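Local coordinates for protein beta-fructofuranosidase, insoluble isoenzyme CWINV1 (Arabidopsis thaliana, PDB 2OXB) that hydrolyses sucrose and 1-kestose, and to a lower extent neokestose and levan, as a cell-wall invertase of glycosyl hydrolase family 32, at residues W36-A41 with N45-H50; T173-D178 with E183-P188; L393-M398 with V440-S445; S509-F514 with L526-M531. The protein carries 1 engineered substitution. One frame throughout, in Å; residues are numbered along the deposited sequence.

Overall arrangement
The four contacts sample both halves of a family 32 enzyme, a five-bladed beta-propeller followed by a beta-sandwich. Interactions 1 and 2 each close a beta hairpin in a propeller blade, their centres 32 Å apart. Interaction 1 borders the active site: the side chain of Ile-46 is about 5 Å from the bound fructose unit. Interaction 2 lies farther out, the side chain of Tyr-174 about 11 Å from that of the substrate-binding Arg-144. Interactions 3 and 4 belong to the sandwich, away from the annotated sites. Both reach the same sheet, with nearest atoms about 7 Å apart, whereas the centres of interactions 2 and 4 stand 52 Å apart.

Interaction 1. Residues W36-A41 with N45-H50; sequences WNPKGA and NIVWAH
Trp-36 and Val-47 form an antiparallel hydrogen-bonded pair where two strands part into a loop: Trp-36 N donates to Val-47 O (3.0 Å), and Val-47 N donates back to Trp-36 O. The tryptophan can be followed outward from this pair. Its CB rests on the methyl CB of Ala-49 at 3.7 Å. Because CG stands anti to the backbone N (chi1 172°), the indole runs along with its own chain, and Pro-38 N sits over the ring centre, 3.8 Å above the plane. The Ala-49 methyl reaches the ring obliquely, with CE3 3.8 Å from that CB, and NE1 finally donates to Lys-14 O. Strands 29-36 and 47-53 are neighbours in a blade of the family 32 beta-propeller, and the loop between them carries the substrate-binding Trp-43. Ile-46, whose CD1 lies 3.7 Å from Trp-36 N, also packs against Trp-43 and Gln-35, another substrate-binding residue. Within the loop, Asn-37 OD1 accepts from Lys-39 N (2.6 Å), making an Asx turn. The same oxygen takes a weak but straight bond from Asn-45 ND2 (3.3 Å, 176° at the hydrogen), the two amides side by side with planes 52° apart. With an alanine in place of Asn-37 the turn would probably lose its clasp, leaving Lys-39 N and Asn-45 ND2 without their shared acceptor. Pro-38 CD approaches Val-47 CG2 at 4.2 Å.

Interaction 2. Residues T173-D178 with E183-P188; sequences TYTSKD and EKSPEP
One face of the Tyr-174 ring lies against Lys-184, whose CA makes a CH-pi contact 3.8 Å from the ring centroid, 24° off the normal and offset toward the rim. Farther along the lysine, CB meets CE2 of Tyr-174 at 3.4 Å and CG sits 3.6 Å from its CZ, before the chain bends at chi2 (-81°) and carries the amine away. Glu-183 O approaches the ring obliquely, and Met-130, Phe-143, Ile-161 and Trp-182 also touch the tyrosine. A serine in its place would probably uncover the aliphatic stem of Lys-184 and open a gap beside those four side chains. The backbones are paired on both sides of this non-hydrogen-bonded position. Glu-183 N sits nearly on the line of the Thr-175 C=O, 2.6 Å from its O, while the return bond from Thr-175 N is weak; Ser-185 N donates to Thr-173 O at 2.9 Å. There Thr-173 turns its CG2 methyl to Ser-185 CB (3.5 Å) and gives its OG1 to Val-159 O on the adjoining strand. The alternation is that of antiparallel pairing, and the short turn between strands 168-176 and 182-192 makes them a beta hairpin of a propeller blade.

Interaction 3. Residues L393-M398 with V440-S445; sequences LICSKM and VVLMCS
Cys-395 and Cys-444 are joined by a disulfide, their SG atoms 2.0 Å apart and chi3 at -84°, close to the quarter turn at which sulfur lone pairs avoid one another. Both cysteines adopt the same first torsion: each SG stands anti to its own carbonyl carbon, with chi1 -64° in Cys-395, and each CB is directed at the other segment. The bridge thus spans a CA-CA separation of 5.6 Å. Around it the first shell is small. Leu-442, two residues before Cys-444 and on the same side of its strand, forks its methyls about the sulfur of Cys-395, with CD1 and CD2 each 3.9 Å from SG. Met-443 O lies 3.8 Å from that SG, a van der Waals contact. Contact between the segments is therefore one covalent link with a leucine packed beside it, pinning the short helix to the sheet. In the next shell, the helical turn is kept by Met-398 N donating to Ile-394 O (3.0 Å), and Thr-460 touches Cys-395. The axes of helix segment 393-397 and strand segment 440-445 are inclined at 60° and come within 8.4 Å of each other. The strand itself is hydrogen-bonded between strands 423-431 and 461-465; Met-443 points away from the helix to Ala-493 and Ile-495 of the other sheet, so the helix lies on the outer side of the beta-sandwich.

Interaction 4. Residues S509-F514 with L526-M531; sequences SHLFAF and LNAWSM
Leu-511 and Leu-526 send their side chains across to the opposing segment with similar torsions: CG is roughly anti to the backbone N in each (chi1 -154° and 162°), and chi2 then brings a CD2 methyl forward. Each CD2 lands on an alanine of the other strand, in the interior of the beta-sandwich that forms the C-terminal half of family 32 enzymes. Strands 510-515 and 521-530 belong to different sheets and run antiparallel to each other. CA atoms of Leu-511 and Ala-528 are 9.3 Å apart, too far for backbone hydrogen bonds, so the layers meet by side chains alone. The matching is reciprocal. Leu-511 CD2 approaches Ala-528 CB at 4.3 Å, whereas two residues on, Ala-513 CB receives Leu-526 CD2 at 4.1 Å; a large residue faces a small one in both pairs. Van der Waals contact is light here, and neighbours complete the apolar layer: Val-369 and Val-413 touch Leu-511, and Val-371 touches Leu-526. Alternation along strand 521-530 directs Asn-527 and Trp-529 to the other face of the sheet; there Trp-529 makes a cation-pi contact with Arg-339. On that outer side Asn-527 CB lies 3.4 Å above the plane of the Trp-529 ring, offset toward its rim, and Asn-527 ND2 donates to Leu-526 O (2.7 Å) from above the carbonyl plane.

Interaction 1. Residues W36-A41 with N45-H50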
loop_
_atom_site.group_PDB
_atom_site.type_symbol
_atom_site.label_atom_id
_atom_site.label_comp_id
_atom_site.label_asym_id
_atom_site.label_seq_id
_atom_site.Cartn_x
_atom_site.Cartn_y
_atom_site.Cartn_z
ATOM N N TRP A 36 -6.580 14.097 7.979
ATOM C CA TRP A 36 -6.797 15.233 7.069
ATOM C C TRP A 36 -6.682 16.610 7.745
ATOM O O TRP A 36 -7.134 16.811 8.873
ATOM C CB TRP A 36 -8.179 15.075 6.395
ATOM C CG TRP A 36 -8.662 16.244 5.576
ATOM C CD1 TRP A 36 -8.189 16.659 4.361
ATOM C CD2 TRP A 36 -9.696 17.168 5.938
ATOM N NE1 TRP A 36 -8.863 17.790 3.947
ATOM C CE2 TRP A 36 -9.793 18.122 4.897
ATOM C CE3 TRP A 36 -10.551 17.285 7.044
ATOM C CZ2 TRP A 36 -10.708 19.176 4.930
ATOM C CZ3 TRP A 36 -11.464 18.335 7.079
ATOM C CH2 TRP A 36 -11.533 19.267 6.026
ATOM N N ASN A 37 -6.054 17.553 7.050
ATOM C CA ASN A 37 -5.906 18.904 7.573
ATOM C C ASN A 37 -6.885 19.843 6.901
ATOM O O ASN A 37 -6.752 20.178 5.717
ATOM C CB ASN A 37 -4.498 19.446 7.360
ATOM C CG ASN A 37 -4.414 20.934 7.654
ATOM O OD1 ASN A 37 -5.249 21.478 8.379
ATOM N ND2 ASN A 37 -3.404 21.597 7.101
ATOM N N PRO A 38 -7.880 20.295 7.662
ATOM C CA PRO A 38 -8.927 21.207 7.201
ATOM C C PRO A 38 -8.456 22.637 7.014
ATOM O O PRO A 38 -9.239 23.508 6.641
ATOM C CB PRO A 38 -9.963 21.103 8.303
ATOM C CG PRO A 38 -9.100 20.947 9.518
ATOM C CD PRO A 38 -8.084 19.932 9.075
ATOM N N LYS A 39 -7.182 22.891 7.263
ATOM C CA LYS A 39 -6.702 24.252 7.140
ATOM C C LYS A 39 -5.689 24.489 6.042
ATOM O O LYS A 39 -5.717 25.525 5.386
ATOM C CB LYS A 39 -6.139 24.706 8.483
ATOM C CG LYS A 39 -7.157 24.629 9.607
ATOM C CD LYS A 39 -6.568 25.050 10.942
ATOM C CE LYS A 39 -7.550 24.758 12.057
ATOM N NZ LYS A 39 -8.069 23.367 11.915
ATOM N N GLY A 40 -4.797 23.531 5.832
ATOM C CA GLY A 40 -3.791 23.711 4.801
ATOM C C GLY A 40 -3.395 22.438 4.087
ATOM O O GLY A 40 -4.048 21.400 4.226
ATOM N N ALA A 41 -2.311 22.524 3.323
ATOM C CA ALA A 41 -1.817 21.384 2.570
ATOM C C ALA A 41 -0.600 20.729 3.245
ATOM O O ALA A 41 0.007 19.802 2.700
ATOM C CB ALA A 41 -1.488 21.804 1.128
ATOM N N ASN A 45 -3.498 20.084 12.264
ATOM C CA ASN A 45 -4.879 19.992 12.712
ATOM C C ASN A 45 -5.508 18.711 12.196
ATOM O O ASN A 45 -6.675 18.692 11.813
ATOM C CB ASN A 45 -5.660 21.188 12.205
ATOM C CG ASN A 45 -4.886 22.466 12.346
ATOM O OD1 ASN A 45 -4.637 22.946 13.460
ATOM N ND2 ASN A 45 -4.478 23.024 11.213
ATOM N N ILE A 46 -4.728 17.637 12.192
ATOM C CA ILE A 46 -5.216 16.356 11.713
ATOM C C ILE A 46 -6.517 15.922 12.382
ATOM O O ILE A 46 -6.656 15.970 13.609
ATOM C CB ILE A 46 -4.145 15.254 11.894
ATOM C CG1 ILE A 46 -3.000 15.488 10.911
ATOM C CG2 ILE A 46 -4.752 13.884 11.654
ATOM C CD1 ILE A 46 -3.452 15.511 9.452
ATOM N N VAL A 47 -7.466 15.505 11.544
ATOM C CA VAL A 47 -8.785 15.043 11.973
ATOM C C VAL A 47 -9.154 13.798 11.169
ATOM O O VAL A 47 -8.516 13.487 10.162
ATOM C CB VAL A 47 -9.877 16.108 11.697
ATOM C CG1 VAL A 47 -11.203 15.668 12.305
ATOM C CG2 VAL A 47 -9.447 17.461 12.244
ATOM N N TRP A 48 -10.193 13.096 11.607
ATOM C CA TRP A 48 -10.657 11.909 10.902
ATOM C C TRP A 48 -11.744 12.250 9.884
ATOM O O TRP A 48 -12.930 12.095 10.165
ATOM C CB TRP A 48 -11.177 10.868 11.904
ATOM C CG TRP A 48 -10.077 10.065 12.569
ATOM C CD1 TRP A 48 -8.926 10.552 13.133
ATOM C CD2 TRP A 48 -10.019 8.640 12.719
ATOM N NE1 TRP A 48 -8.154 9.518 13.620
ATOM C CE2 TRP A 48 -8.802 8.335 13.381
ATOM C CE3 TRP A 48 -10.874 7.590 12.362
ATOM C CZ2 TRP A 48 -8.425 7.019 13.691
ATOM C CZ3 TRP A 48 -10.493 6.282 12.672
ATOM C CH2 TRP A 48 -9.284 6.012 13.327
ATOM N N ALA A 49 -11.330 12.730 8.708
ATOM C CA ALA A 49 -12.271 13.061 7.646
ATOM C C ALA A 49 -12.952 11.762 7.262
ATOM O O ALA A 49 -12.356 10.686 7.373
ATOM C CB ALA A 49 -11.554 13.642 6.459
ATOM N N HIS A 50 -14.200 11.868 6.807
ATOM C CA HIS A 50 -14.992 10.695 6.441
ATOM C C HIS A 50 -15.465 10.688 4.996
ATOM O O HIS A 50 -15.531 11.725 4.345
ATOM C CB HIS A 50 -16.211 10.595 7.362
ATOM C CG HIS A 50 -16.838 9.239 7.405
ATOM N ND1 HIS A 50 -16.215 8.113 6.908
ATOM C CD2 HIS A 50 -18.003 8.814 7.946
ATOM C CE1 HIS A 50 -16.969 7.054 7.146
ATOM N NE2 HIS A 50 -18.059 7.453 7.776
#

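Interaction 2. Residues T173-D178 with E183-P188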
loop_
_atom_site.group_PDB
_atom_site.type_symbol
_atom_site.label_atom_id
_atom_site.label_comp_id
_atom_site.label_asym_id
_atom_site.label_seq_id
_atom_site.Cartn_x
_atom_site.Cartn_y
_atom_site.Cartn_z
ATOM N N THR A 173 1.135 -5.252 23.296
ATOM C CA THR A 173 -0.221 -5.762 23.275
ATOM C C THR A 173 -0.948 -5.588 24.598
ATOM O O THR A 173 -0.339 -5.566 25.663
ATOM C CB THR A 173 -0.235 -7.242 22.861
ATOM O OG1 THR A 173 -1.505 -7.816 23.181
ATOM C CG2 THR A 173 0.874 -8.002 23.552
ATOM N N TYR A 174 -2.262 -5.429 24.516
ATOM C CA TYR A 174 -3.098 -5.264 25.697
ATOM C C TYR A 174 -4.246 -6.247 25.601
ATOM O O TYR A 174 -4.993 -6.230 24.626
ATOM C CB TYR A 174 -3.709 -3.859 25.771
ATOM C CG TYR A 174 -2.870 -2.790 26.419
ATOM C CD1 TYR A 174 -1.800 -2.215 25.741
ATOM C CD2 TYR A 174 -3.172 -2.328 27.702
ATOM C CE1 TYR A 174 -1.043 -1.201 26.316
ATOM C CE2 TYR A 174 -2.423 -1.318 28.297
ATOM C CZ TYR A 174 -1.353 -0.756 27.596
ATOM O OH TYR A 174 -0.581 0.238 28.170
ATOM N N THR A 175 -4.385 -7.105 26.601
ATOM C CA THR A 175 -5.488 -8.050 26.610
ATOM C C THR A 175 -6.650 -7.294 27.239
ATOM O O THR A 175 -6.446 -6.439 28.102
ATOM C CB THR A 175 -5.166 -9.317 27.456
ATOM O OG1 THR A 175 -4.763 -8.937 28.781
ATOM C CG2 THR A 175 -4.050 -10.121 26.802
ATOM N N SER A 176 -7.867 -7.590 26.799
ATOM C CA SER A 176 -9.042 -6.920 27.345
ATOM C C SER A 176 -10.055 -7.920 27.853
ATOM O O SER A 176 -10.350 -8.918 27.200
ATOM C CB SER A 176 -9.703 -6.026 26.289
ATOM O OG SER A 176 -10.779 -5.286 26.832
ATOM N N LYS A 177 -10.586 -7.638 29.034
ATOM C CA LYS A 177 -11.582 -8.490 29.655
ATOM C C LYS A 177 -12.811 -8.533 28.750
ATOM O O LYS A 177 -13.186 -9.591 28.258
ATOM C CB LYS A 177 -11.953 -7.908 31.023
ATOM C CG LYS A 177 -10.773 -7.381 31.844
ATOM C CD LYS A 177 -9.788 -8.484 32.188
ATOM C CE LYS A 177 -8.966 -8.142 33.419
ATOM N NZ LYS A 177 -9.762 -8.144 34.683
ATOM N N ASP A 178 -13.413 -7.360 28.543
ATOM C CA ASP A 178 -14.609 -7.176 27.711
ATOM C C ASP A 178 -14.577 -5.887 26.889
ATOM O O ASP A 178 -15.547 -5.131 26.878
ATOM C CB ASP A 178 -15.867 -7.155 28.582
ATOM C CG ASP A 178 -15.665 -6.389 29.888
ATOM O OD1 ASP A 178 -15.020 -5.300 29.869
ATOM O OD2 ASP A 178 -16.169 -6.885 30.931
ATOM N N GLU A 183 -5.649 -4.870 30.025
ATOM C CA GLU A 183 -4.455 -5.219 30.772
ATOM C C GLU A 183 -3.264 -5.152 29.824
ATOM O O GLU A 183 -3.324 -5.648 28.694
ATOM C CB GLU A 183 -4.592 -6.633 31.359
ATOM C CG GLU A 183 -3.402 -7.089 32.210
ATOM C CD GLU A 183 -3.369 -6.462 33.602
ATOM O OE1 GLU A 183 -2.251 -6.261 34.127
ATOM O OE2 GLU A 183 -4.451 -6.190 34.176
ATOM N N LYS A 184 -2.191 -4.524 30.293
ATOM C CA LYS A 184 -0.968 -4.370 29.512
ATOM C C LYS A 184 -0.154 -5.659 29.558
ATOM O O LYS A 184 0.459 -5.987 30.574
ATOM C CB LYS A 184 -0.149 -3.195 30.065
ATOM C CG LYS A 184 1.094 -2.835 29.267
ATOM C CD LYS A 184 2.275 -3.740 29.594
ATOM C CE LYS A 184 3.509 -3.317 28.819
ATOM N NZ LYS A 184 4.687 -4.159 29.148
ATOM N N SER A 185 -0.160 -6.385 28.447
ATOM C CA SER A 185 0.565 -7.639 28.333
ATOM C C SER A 185 2.077 -7.401 28.485
ATOM O O SER A 185 2.659 -6.581 27.767
ATOM C CB SER A 185 0.256 -8.274 26.979
ATOM O OG SER A 185 0.369 -9.687 27.024
ATOM N N PRO A 186 2.728 -8.126 29.428
ATOM C CA PRO A 186 4.165 -8.054 29.742
ATOM C C PRO A 186 5.142 -8.546 28.663
ATOM O O PRO A 186 6.322 -8.751 28.944
ATOM C CB PRO A 186 4.268 -8.873 31.025
ATOM C CG PRO A 186 3.233 -9.928 30.809
ATOM C CD PRO A 186 2.070 -9.125 30.294
ATOM N N GLU A 187 4.654 -8.736 27.438
ATOM C CA GLU A 187 5.492 -9.187 26.318
ATOM C C GLU A 187 4.883 -8.802 24.951
ATOM O O GLU A 187 3.738 -9.142 24.652
ATOM C CB GLU A 187 5.712 -10.717 26.392
ATOM C CG GLU A 187 6.397 -11.337 25.146
ATOM C CD GLU A 187 6.573 -12.865 25.212
ATOM O OE1 GLU A 187 5.592 -13.586 25.525
ATOM O OE2 GLU A 187 7.698 -13.346 24.920
ATOM N N PRO A 188 5.649 -8.092 24.101
ATOM C CA PRO A 188 5.158 -7.681 22.778
ATOM C C PRO A 188 4.915 -8.876 21.873
ATOM O O PRO A 188 5.619 -9.876 21.958
ATOM C CB PRO A 188 6.285 -6.798 22.262
ATOM C CG PRO A 188 7.498 -7.457 22.850
ATOM C CD PRO A 188 7.064 -7.709 24.272
#

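Interaction 3. Residues L393-M398 with V440-S445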
loop_
_atom_site.group_PDB
_atom_site.type_symbol
_atom_site.label_atom_id
_atom_site.label_comp_id
_atom_site.label_asym_id
_atom_site.label_seq_id
_atom_site.Cartn_x
_atom_site.Cartn_y
_atom_site.Cartn_z
ATOM N N LEU A 393 18.672 -0.640 -5.778
ATOM C CA LEU A 393 20.056 -0.292 -6.083
ATOM C C LEU A 393 20.490 -0.622 -7.500
ATOM O O LEU A 393 21.262 0.122 -8.123
ATOM C CB LEU A 393 21.004 -1.019 -5.133
ATOM C CG LEU A 393 22.140 -0.214 -4.501
ATOM C CD1 LEU A 393 21.568 0.605 -3.345
ATOM C CD2 LEU A 393 23.219 -1.164 -3.996
ATOM N N ILE A 394 20.022 -1.748 -8.010
ATOM C CA ILE A 394 20.416 -2.125 -9.348
ATOM C C ILE A 394 19.735 -1.240 -10.378
ATOM O O ILE A 394 20.354 -0.851 -11.357
ATOM C CB ILE A 394 20.073 -3.588 -9.663
ATOM C CG1 ILE A 394 20.304 -4.474 -8.440
ATOM C CG2 ILE A 394 20.936 -4.055 -10.805
ATOM C CD1 ILE A 394 21.696 -4.336 -7.851
ATOM N N CYS A 395 18.464 -0.929 -10.145
ATOM C CA CYS A 395 17.696 -0.104 -11.052
ATOM C C CYS A 395 18.224 1.310 -11.070
ATOM O O CYS A 395 18.056 2.027 -12.036
ATOM C CB CYS A 395 16.231 -0.089 -10.639
ATOM S SG CYS A 395 15.381 -1.695 -10.735
ATOM N N SER A 396 18.857 1.712 -9.983
ATOM C CA SER A 396 19.422 3.050 -9.880
ATOM C C SER A 396 20.833 3.150 -10.474
ATOM O O SER A 396 21.220 4.210 -10.958
ATOM C CB SER A 396 19.452 3.500 -8.411
ATOM O OG SER A 396 18.211 4.017 -8.005
ATOM N N LYS A 397 21.588 2.049 -10.419
ATOM C CA LYS A 397 22.963 1.977 -10.933
ATOM C C LYS A 397 22.956 1.700 -12.440
ATOM O O LYS A 397 23.944 1.929 -13.139
ATOM C CB LYS A 397 23.739 0.871 -10.189
ATOM C CG LYS A 397 25.138 1.253 -9.708
ATOM C CD LYS A 397 25.137 2.472 -8.766
ATOM C CE LYS A 397 24.293 2.233 -7.529
ATOM N NZ LYS A 397 24.726 0.991 -6.835
ATOM N N MET A 398 21.841 1.181 -12.937
ATOM C CA MET A 398 21.695 0.908 -14.364
ATOM C C MET A 398 20.408 1.567 -14.840
ATOM O O MET A 398 19.321 0.999 -14.724
ATOM C CB MET A 398 21.654 -0.600 -14.640
ATOM C CG MET A 398 23.017 -1.265 -14.577
ATOM S SD MET A 398 22.947 -3.028 -14.864
ATOM C CE MET A 398 23.912 -3.191 -16.351
ATOM N N VAL A 440 16.515 -14.586 -12.477
ATOM C CA VAL A 440 16.051 -13.511 -11.609
ATOM C C VAL A 440 15.356 -12.461 -12.472
ATOM O O VAL A 440 15.908 -11.969 -13.474
ATOM C CB VAL A 440 17.205 -12.818 -10.831
ATOM C CG1 VAL A 440 16.629 -11.800 -9.858
ATOM C CG2 VAL A 440 18.041 -13.838 -10.093
ATOM N N VAL A 441 14.134 -12.129 -12.082
ATOM C CA VAL A 441 13.367 -11.139 -12.807
ATOM C C VAL A 441 13.372 -9.811 -12.080
ATOM O O VAL A 441 12.840 -9.680 -10.981
ATOM C CB VAL A 441 11.926 -11.569 -12.978
ATOM C CG1 VAL A 441 11.207 -10.573 -13.878
ATOM C CG2 VAL A 441 11.879 -12.962 -13.548
ATOM N N LEU A 442 13.979 -8.831 -12.725
ATOM C CA LEU A 442 14.086 -7.502 -12.183
ATOM C C LEU A 442 12.997 -6.555 -12.679
ATOM O O LEU A 442 12.844 -6.348 -13.885
ATOM C CB LEU A 442 15.441 -6.907 -12.549
ATOM C CG LEU A 442 15.590 -5.480 -12.027
ATOM C CD1 LEU A 442 15.671 -5.530 -10.508
ATOM C CD2 LEU A 442 16.817 -4.819 -12.616
ATOM N N MET A 443 12.241 -5.973 -11.759
ATOM C CA MET A 443 11.227 -5.012 -12.159
ATOM C C MET A 443 11.755 -3.647 -11.699
ATOM O O MET A 443 12.012 -3.446 -10.503
ATOM C CB MET A 443 9.862 -5.321 -11.507
ATOM C CG MET A 443 8.650 -4.873 -12.349
ATOM S SD MET A 443 7.003 -4.963 -11.527
ATOM C CE MET A 443 6.597 -3.152 -11.301
ATOM N N CYS A 444 11.955 -2.737 -12.653
ATOM C CA CYS A 444 12.433 -1.382 -12.354
ATOM C C CYS A 444 11.385 -0.350 -12.730
ATOM O O CYS A 444 10.628 -0.537 -13.680
ATOM C CB CYS A 444 13.691 -1.042 -13.146
ATOM S SG CYS A 444 15.206 -1.969 -12.744
ATOM N N SER A 445 11.360 0.747 -11.981
ATOM C CA SER A 445 10.430 1.856 -12.228
ATOM C C SER A 445 11.263 3.125 -12.192
ATOM O O SER A 445 11.395 3.757 -11.147
ATOM C CB SER A 445 9.355 1.924 -11.142
ATOM O OG SER A 445 8.366 2.865 -11.491
#

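Interaction 4. Residues S509-F514 with L526-M531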
loop_
_atom_site.group_PDB
_atom_site.type_symbol
_atom_site.label_atom_id
_atom_site.label_comp_id
_atom_site.label_asym_id
_atom_site.label_seq_id
_atom_site.Cartn_x
_atom_site.Cartn_y
_atom_site.Cartn_z
ATOM N N SER A 509 -0.720 13.542 -23.744
ATOM C CA SER A 509 -0.030 12.432 -23.120
ATOM C C SER A 509 0.164 11.296 -24.122
ATOM O O SER A 509 -0.640 11.107 -25.033
ATOM C CB SER A 509 -0.839 11.953 -21.914
ATOM O OG SER A 509 -1.379 13.064 -21.207
ATOM N N HIS A 510 1.239 10.538 -23.955
ATOM C CA HIS A 510 1.526 9.438 -24.865
ATOM C C HIS A 510 1.977 8.221 -24.067
ATOM O O HIS A 510 2.515 8.338 -22.966
ATOM C CB HIS A 510 2.619 9.846 -25.871
ATOM C CG HIS A 510 2.255 11.017 -26.739
ATOM N ND1 HIS A 510 1.905 12.250 -26.229
ATOM C CD2 HIS A 510 2.225 11.151 -28.088
ATOM C CE1 HIS A 510 1.678 13.091 -27.223
ATOM N NE2 HIS A 510 1.865 12.449 -28.361
ATOM N N LEU A 511 1.747 7.044 -24.632
ATOM C CA LEU A 511 2.121 5.790 -23.982
ATOM C C LEU A 511 3.170 5.170 -24.884
ATOM O O LEU A 511 3.295 5.568 -26.042
ATOM C CB LEU A 511 0.898 4.876 -23.872
ATOM C CG LEU A 511 0.871 3.834 -22.756
ATOM C CD1 LEU A 511 1.113 4.509 -21.406
ATOM C CD2 LEU A 511 -0.473 3.125 -22.772
ATOM N N PHE A 512 3.917 4.200 -24.376
ATOM C CA PHE A 512 4.956 3.590 -25.183
ATOM C C PHE A 512 5.382 2.229 -24.698
ATOM O O PHE A 512 5.644 2.034 -23.512
ATOM C CB PHE A 512 6.194 4.492 -25.227
ATOM C CG PHE A 512 6.094 5.620 -26.214
ATOM C CD1 PHE A 512 6.315 5.389 -27.576
ATOM C CD2 PHE A 512 5.760 6.910 -25.789
ATOM C CE1 PHE A 512 6.206 6.420 -28.500
ATOM C CE2 PHE A 512 5.644 7.951 -26.698
ATOM C CZ PHE A 512 5.869 7.710 -28.063
ATOM N N ALA A 513 5.460 1.280 -25.621
ATOM C CA ALA A 513 5.905 -0.050 -25.264
ATOM C C ALA A 513 7.298 -0.125 -25.839
ATOM O O ALA A 513 7.465 -0.067 -27.054
ATOM C CB ALA A 513 5.013 -1.089 -25.890
ATOM N N PHE A 514 8.304 -0.232 -24.976
ATOM C CA PHE A 514 9.677 -0.290 -25.469
ATOM C C PHE A 514 10.502 -1.528 -25.090
ATOM O O PHE A 514 10.040 -2.435 -24.393
ATOM C CB PHE A 514 10.443 0.981 -25.062
ATOM C CG PHE A 514 10.659 1.125 -23.582
ATOM C CD1 PHE A 514 11.527 2.094 -23.089
ATOM C CD2 PHE A 514 10.015 0.284 -22.678
ATOM C CE1 PHE A 514 11.753 2.216 -21.718
ATOM C CE2 PHE A 514 10.236 0.399 -21.306
ATOM C CZ PHE A 514 11.105 1.364 -20.826
ATOM N N LEU A 526 -1.365 -6.969 -25.479
ATOM C CA LEU A 526 -1.305 -5.710 -24.724
ATOM C C LEU A 526 -2.627 -4.956 -24.853
ATOM O O LEU A 526 -3.074 -4.643 -25.958
ATOM C CB LEU A 526 -0.132 -4.826 -25.209
ATOM C CG LEU A 526 -0.084 -3.317 -24.900
ATOM C CD1 LEU A 526 -0.297 -3.062 -23.424
ATOM C CD2 LEU A 526 1.259 -2.746 -25.343
ATOM N N ASN A 527 -3.255 -4.682 -23.715
ATOM C CA ASN A 527 -4.517 -3.967 -23.700
ATOM C C ASN A 527 -4.445 -2.705 -22.844
ATOM O O ASN A 527 -4.101 -2.736 -21.660
ATOM C CB ASN A 527 -5.660 -4.873 -23.203
ATOM C CG ASN A 527 -5.992 -6.004 -24.172
ATOM O OD1 ASN A 527 -7.042 -6.638 -24.067
ATOM N ND2 ASN A 527 -5.095 -6.263 -25.113
ATOM N N ALA A 528 -4.761 -1.590 -23.481
ATOM C CA ALA A 528 -4.773 -0.295 -22.832
ATOM C C ALA A 528 -6.233 0.160 -22.825
ATOM O O ALA A 528 -6.881 0.226 -23.878
ATOM C CB ALA A 528 -3.920 0.685 -23.624
ATOM N N TRP A 529 -6.757 0.454 -21.647
ATOM C CA TRP A 529 -8.129 0.904 -21.553
ATOM C C TRP A 529 -8.169 2.313 -20.994
ATOM O O TRP A 529 -7.592 2.579 -19.943
ATOM C CB TRP A 529 -8.934 -0.013 -20.634
ATOM C CG TRP A 529 -8.980 -1.424 -21.078
ATOM C CD1 TRP A 529 -9.627 -1.919 -22.168
ATOM C CD2 TRP A 529 -8.352 -2.537 -20.441
ATOM N NE1 TRP A 529 -9.441 -3.276 -22.253
ATOM C CE2 TRP A 529 -8.659 -3.682 -21.204
ATOM C CE3 TRP A 529 -7.553 -2.677 -19.302
ATOM C CZ2 TRP A 529 -8.200 -4.957 -20.858
ATOM C CZ3 TRP A 529 -7.097 -3.942 -18.957
ATOM C CH2 TRP A 529 -7.419 -5.066 -19.736
ATOM N N SER A 530 -8.836 3.218 -21.706
ATOM C CA SER A 530 -8.972 4.584 -21.222
ATOM C C SER A 530 -9.801 4.458 -19.948
ATOM O O SER A 530 -10.601 3.527 -19.823
ATOM C CB SER A 530 -9.697 5.463 -22.250
ATOM O OG SER A 530 -8.830 5.863 -23.304
ATOM N N MET A 531 -9.606 5.373 -19.003
ATOM C CA MET A 531 -10.331 5.323 -17.729
ATOM C C MET A 531 -11.122 6.587 -17.392
ATOM O O MET A 531 -10.547 7.661 -17.189
ATOM C CB MET A 531 -9.356 5.047 -16.581
ATOM C CG MET A 531 -8.691 3.677 -16.591
ATOM S SD MET A 531 -9.724 2.376 -15.881
ATOM C CE MET A 531 -9.632 2.770 -14.140
#